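Local coordinates for mandelate racemase/muconate lactonizing protein (Alicyclobacillus acidocaldarius LAA1, PDB 3QLD), which belongs to the mandelate racemase/muconate lactonizing family of the enolase superfamily, pairing an enolase-like N-terminal domain with a TIM-barrel-type C-terminal domain, at residues A[236-250]-A[262-274]. Residues are numbered along the deposited sequence; the frame is centred on the assembly and turned at random.
Sequences QASLRTPVCLDESVR and GAARVLNVKPGRL
Asp246 and Arg273 anchor the tightly packed end of this contact, where two neighbouring strands of a TIM-type barrel, 243-245 and 266-269, run parallel, the first leading into the Asp246-Val249 turn and the second, past Lys270, into a weakly bonded helical turn at about 271-274. Asp246 OD1 lies 2.7 Å from Arg273 NH1 in a salt bridge, with carboxylate and guanidinium planes 67° apart, and also hydrogen-bonds the Tyr56 hydroxyl. Lys270 NZ meets Asp246 OD2 on the syn side, somewhat out of the carboxylate plane, at 3.1 Å; that lysine, its chain extended beyond CG, also reaches Gly298 O. A bend at chi3 (79°) turns the Arg273 guanidinium back, where NE and NH2 grip Val249 O side-on while NH1 and NH2 take Asn268 O end-on, fixing its plane. Between the strands, Leu245 N bonds Val266 O, and Leu245 O receives Asn268 N at 3.0 Å. Cys244 SG touches Val266 CG1, whereas Leu245 CG packs on Ala264 CB at 3.7 Å. The Gln236 amide, held flat by Val243 N and Thr241 O, stacks over one face of the Arg265 guanidinium, planes 21° apart, and Arg265 NH1 donates to Leu239 O at 3.1 Å.

Only at the exposed Arg240 rim is the join looser: a water bridges Leu239 O and Arg240 NH2, with a weak bond from Arg265 NH2.

Helix 252-261 completes the right-handed beta-alpha-beta crossover, Thr258 covering Leu245 and Ala264, while strands 220-221 and 293-296 flank the pair, Trp295 packing on Cys244 and Val266.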
loop_
_atom_site.group_PDB
_atom_site.type_symbol
_atom_site.label_atom_id
_atom_site.label_comp_id
_atom_site.label_asym_id
_atom_site.label_seq_id
_atom_site.Cartn_x
_atom_site.Cartn_y
_atom_site.Cartn_z
ATOM N N GLN A 236 8.769 -13.368 -18.675
ATOM C CA GLN A 236 9.512 -12.395 -19.530
ATOM C C GLN A 236 10.699 -13.049 -20.206
ATOM O O GLN A 236 10.947 -12.822 -21.425
ATOM C CB GLN A 236 9.965 -11.170 -18.749
ATOM C CG GLN A 236 10.789 -10.160 -19.551
ATOM C CD GLN A 236 10.023 -9.493 -20.741
ATOM O OE1 GLN A 236 9.724 -8.317 -20.651
ATOM N NE2 GLN A 236 9.732 -10.247 -21.840
ATOM N N ALA A 237 11.367 -13.970 -19.473
ATOM C CA ALA A 237 12.557 -14.716 -20.049
ATOM C C ALA A 237 12.151 -15.554 -21.262
ATOM O O ALA A 237 12.964 -15.728 -22.191
ATOM C CB ALA A 237 13.240 -15.626 -18.984
ATOM N N SER A 238 10.874 -15.982 -21.285
ATOM C CA SER A 238 10.337 -16.843 -22.370
ATOM C C SER A 238 9.727 -16.085 -23.576
ATOM O O SER A 238 9.446 -16.687 -24.636
ATOM C CB SER A 238 9.297 -17.812 -21.836
ATOM O OG SER A 238 8.049 -17.139 -21.472
ATOM N N LEU A 239 9.561 -14.788 -23.400
ATOM C CA LEU A 239 8.909 -13.912 -24.393
ATOM C C LEU A 239 9.906 -12.994 -25.067
ATOM O O LEU A 239 10.741 -12.288 -24.433
ATOM C CB LEU A 239 7.814 -13.025 -23.719
ATOM C CG LEU A 239 6.540 -13.718 -23.223
ATOM C CD1 LEU A 239 5.672 -12.666 -22.537
ATOM C CD2 LEU A 239 5.757 -14.353 -24.363
ATOM N N ARG A 240 9.834 -12.968 -26.386
ATOM C CA ARG A 240 10.609 -11.984 -27.146
ATOM C C ARG A 240 9.999 -10.570 -27.029
ATOM O O ARG A 240 10.726 -9.544 -27.048
ATOM C CB ARG A 240 10.749 -12.386 -28.636
ATOM C CG ARG A 240 11.302 -13.825 -28.847
ATOM C CD ARG A 240 12.746 -14.045 -28.260
ATOM N NE ARG A 240 12.874 -14.254 -26.811
ATOM C CZ ARG A 240 12.743 -15.424 -26.164
ATOM N NH1 ARG A 240 12.459 -16.556 -26.825
ATOM N NH2 ARG A 240 12.870 -15.459 -24.841
ATOM N N THR A 241 8.683 -10.524 -26.911
ATOM C CA THR A 241 7.944 -9.240 -26.692
ATOM C C THR A 241 8.224 -8.658 -25.288
ATOM O O THR A 241 8.178 -9.407 -24.293
ATOM C CB THR A 241 6.447 -9.509 -26.836
ATOM O OG1 THR A 241 6.207 -10.173 -28.082
ATOM C CG2 THR A 241 5.503 -8.167 -26.680
ATOM N N PRO A 242 8.498 -7.349 -25.177
ATOM C CA PRO A 242 8.711 -6.769 -23.868
ATOM C C PRO A 242 7.418 -6.856 -23.034
ATOM O O PRO A 242 6.299 -6.664 -23.559
ATOM C CB PRO A 242 8.971 -5.293 -24.199
ATOM C CG PRO A 242 9.558 -5.328 -25.586
ATOM C CD PRO A 242 8.661 -6.310 -26.238
ATOM N N VAL A 243 7.604 -7.149 -21.735
ATOM C CA VAL A 243 6.500 -6.963 -20.782
ATOM C C VAL A 243 6.568 -5.535 -20.270
ATOM O O VAL A 243 7.636 -5.029 -20.009
ATOM C CB VAL A 243 6.631 -7.958 -19.577
ATOM C CG1 VAL A 243 5.625 -7.584 -18.474
ATOM C CG2 VAL A 243 6.405 -9.366 -20.108
ATOM N N CYS A 244 5.395 -4.906 -20.092
ATOM C CA CYS A 244 5.276 -3.574 -19.508
ATOM C C CYS A 244 4.560 -3.701 -18.160
ATOM O O CYS A 244 3.584 -4.425 -18.069
ATOM C CB CYS A 244 4.383 -2.731 -20.391
ATOM S SG CYS A 244 4.188 -1.047 -19.752
ATOM N N LEU A 245 5.080 -3.033 -17.129
ATOM C CA LEU A 245 4.380 -3.026 -15.863
ATOM C C LEU A 245 3.862 -1.608 -15.607
ATOM O O LEU A 245 4.546 -0.615 -15.907
ATOM C CB LEU A 245 5.290 -3.480 -14.707
ATOM C CG LEU A 245 5.830 -4.905 -14.891
ATOM C CD1 LEU A 245 6.763 -5.222 -13.656
ATOM C CD2 LEU A 245 4.749 -5.928 -15.003
ATOM N N ASP A 246 2.673 -1.545 -15.010
ATOM C CA ASP A 246 2.061 -0.263 -14.593
ATOM C C ASP A 246 1.967 -0.426 -13.049
ATOM O O ASP A 246 2.915 -0.044 -12.370
ATOM C CB ASP A 246 0.726 -0.077 -15.338
ATOM C CG ASP A 246 -0.144 1.057 -14.827
ATOM O OD1 ASP A 246 0.273 1.833 -13.981
ATOM O OD2 ASP A 246 -1.286 1.140 -15.302
ATOM N N GLU A 247 0.896 -1.021 -12.558
ATOM C CA GLU A 247 0.578 -0.978 -11.093
ATOM C C GLU A 247 1.492 -1.887 -10.280
ATOM O O GLU A 247 1.716 -1.661 -9.080
ATOM C CB GLU A 247 -0.946 -1.160 -10.806
ATOM C CG GLU A 247 -1.455 -2.563 -11.049
ATOM C CD GLU A 247 -1.986 -2.746 -12.489
ATOM O OE1 GLU A 247 -2.767 -3.692 -12.654
ATOM O OE2 GLU A 247 -1.657 -1.945 -13.432
ATOM N N SER A 248 2.121 -2.848 -10.964
ATOM C CA SER A 248 3.126 -3.693 -10.305
ATOM C C SER A 248 4.378 -2.991 -9.898
ATOM O O SER A 248 5.200 -3.613 -9.225
ATOM C CB SER A 248 3.510 -4.888 -11.190
ATOM O OG SER A 248 2.440 -5.799 -11.295
ATOM N N VAL A 249 4.584 -1.766 -10.392
ATOM C CA VAL A 249 5.712 -0.971 -10.023
ATOM C C VAL A 249 5.259 0.394 -9.411
ATOM O O VAL A 249 4.963 1.361 -10.125
ATOM C CB VAL A 249 6.608 -0.711 -11.210
ATOM C CG1 VAL A 249 7.654 0.341 -10.802
ATOM C CG2 VAL A 249 7.338 -2.091 -11.668
ATOM N N ARG A 250 5.285 0.453 -8.090
ATOM C CA ARG A 250 4.789 1.616 -7.335
ATOM C C ARG A 250 5.897 2.481 -6.765
ATOM O O ARG A 250 5.594 3.482 -6.125
ATOM C CB ARG A 250 3.946 1.162 -6.117
ATOM C CG ARG A 250 2.965 0.025 -6.296
ATOM C CD ARG A 250 1.660 0.536 -6.933
ATOM N NE ARG A 250 0.407 -0.243 -6.737
ATOM C CZ ARG A 250 0.229 -1.573 -6.564
ATOM N NH1 ARG A 250 1.246 -2.448 -6.501
ATOM N NH2 ARG A 250 -1.029 -2.046 -6.457
ATOM N N GLY A 262 14.738 -9.263 -14.303
ATOM C CA GLY A 262 14.477 -9.328 -15.756
ATOM C C GLY A 262 12.974 -9.578 -15.926
ATOM O O GLY A 262 12.566 -10.359 -16.786
ATOM N N ALA A 263 12.165 -8.984 -15.050
ATOM C CA ALA A 263 10.745 -9.325 -15.019
ATOM C C ALA A 263 9.967 -8.499 -16.043
ATOM O O ALA A 263 8.775 -8.805 -16.341
ATOM C CB ALA A 263 10.151 -9.055 -13.648
ATOM N N ALA A 264 10.577 -7.384 -16.478
ATOM C CA ALA A 264 9.925 -6.554 -17.510
ATOM C C ALA A 264 10.944 -5.675 -18.210
ATOM O O ALA A 264 12.051 -5.413 -17.693
ATOM C CB ALA A 264 8.776 -5.674 -16.934
ATOM N N ARG A 265 10.522 -5.155 -19.346
ATOM C CA ARG A 265 11.409 -4.318 -20.150
ATOM C C ARG A 265 10.862 -2.924 -20.458
ATOM O O ARG A 265 11.594 -2.124 -21.046
ATOM C CB ARG A 265 11.831 -5.041 -21.464
ATOM C CG ARG A 265 12.598 -6.294 -21.188
ATOM C CD ARG A 265 13.386 -6.761 -22.405
ATOM N NE ARG A 265 12.604 -7.470 -23.413
ATOM C CZ ARG A 265 12.480 -8.797 -23.417
ATOM N NH1 ARG A 265 11.783 -9.420 -24.363
ATOM N NH2 ARG A 265 13.074 -9.492 -22.447
ATOM N N VAL A 266 9.596 -2.649 -20.118
ATOM C CA VAL A 266 8.959 -1.363 -20.360
ATOM C C VAL A 266 8.192 -0.905 -19.123
ATOM O O VAL A 266 7.554 -1.746 -18.479
ATOM C CB VAL A 266 7.990 -1.466 -21.566
ATOM C CG1 VAL A 266 7.159 -0.182 -21.777
ATOM C CG2 VAL A 266 8.796 -1.725 -22.835
ATOM N N LEU A 267 8.300 0.395 -18.799
ATOM C CA LEU A 267 7.618 0.970 -17.627
ATOM C C LEU A 267 6.559 1.947 -18.094
ATOM O O LEU A 267 6.875 2.867 -18.885
ATOM C CB LEU A 267 8.649 1.641 -16.693
ATOM C CG LEU A 267 8.093 2.341 -15.422
ATOM C CD1 LEU A 267 7.483 1.286 -14.466
ATOM C CD2 LEU A 267 9.225 3.093 -14.710
ATOM N N ASN A 268 5.324 1.716 -17.636
ATOM C CA ASN A 268 4.236 2.720 -17.679
ATOM C C ASN A 268 4.438 3.655 -16.505
ATOM O O ASN A 268 4.304 3.258 -15.329
ATOM C CB ASN A 268 2.857 2.042 -17.697
ATOM C CG ASN A 268 1.689 3.016 -17.707
ATOM O OD1 ASN A 268 1.841 4.177 -17.339
ATOM N ND2 ASN A 268 0.528 2.532 -18.069
ATOM N N VAL A 269 4.841 4.879 -16.833
ATOM C CA VAL A 269 5.114 5.903 -15.809
ATOM C C VAL A 269 3.852 6.724 -15.548
ATOM O O VAL A 269 3.250 7.240 -16.491
ATOM C CB VAL A 269 6.219 6.859 -16.270
ATOM C CG1 VAL A 269 6.328 8.142 -15.313
ATOM C CG2 VAL A 269 7.567 6.074 -16.298
ATOM N N LYS A 270 3.428 6.847 -14.271
ATOM C CA LYS A 270 2.384 7.844 -13.960
ATOM C C LYS A 270 2.957 8.538 -12.723
ATOM O O LYS A 270 3.187 7.900 -11.718
ATOM C CB LYS A 270 1.034 7.196 -13.688
ATOM C CG LYS A 270 0.491 6.362 -14.834
ATOM C CD LYS A 270 -0.884 5.746 -14.557
ATOM C CE LYS A 270 -1.196 4.729 -15.664
ATOM N NZ LYS A 270 -2.466 3.994 -15.486
ATOM N N PRO A 271 3.357 9.805 -12.867
ATOM C CA PRO A 271 4.069 10.512 -11.808
ATOM C C PRO A 271 3.331 10.423 -10.483
ATOM O O PRO A 271 3.953 10.280 -9.449
ATOM C CB PRO A 271 4.175 11.966 -12.367
ATOM C CG PRO A 271 4.135 11.734 -13.870
ATOM C CD PRO A 271 3.223 10.599 -14.112
ATOM N N GLY A 272 2.002 10.474 -10.512
ATOM C CA GLY A 272 1.235 10.407 -9.256
ATOM C C GLY A 272 1.393 9.040 -8.598
ATOM O O GLY A 272 1.606 8.933 -7.401
ATOM N N ARG A 273 1.359 7.978 -9.391
ATOM C CA ARG A 273 1.443 6.601 -8.818
ATOM C C ARG A 273 2.838 6.453 -8.179
ATOM O O ARG A 273 3.031 5.772 -7.181
ATOM C CB ARG A 273 1.245 5.578 -9.975
ATOM C CG ARG A 273 1.100 4.087 -9.532
ATOM C CD ARG A 273 1.118 3.033 -10.761
ATOM N NE ARG A 273 2.506 2.786 -11.219
ATOM C CZ ARG A 273 2.991 3.106 -12.421
ATOM N NH1 ARG A 273 2.209 3.647 -13.349
ATOM N NH2 ARG A 273 4.281 2.846 -12.702
ATOM N N LEU A 274 3.839 7.104 -8.767
ATOM C CA LEU A 274 5.229 6.940 -8.287
ATOM C C LEU A 274 5.608 7.805 -7.111
ATOM O O LEU A 274 6.620 7.570 -6.471
ATOM C CB LEU A 274 6.228 7.083 -9.464
ATOM C CG LEU A 274 6.133 5.961 -10.477
ATOM C CD1 LEU A 274 6.933 6.379 -11.731
ATOM C CD2 LEU A 274 6.745 4.710 -9.797
HETATM O O HOH W 1 13.255 -12.733 -23.340
#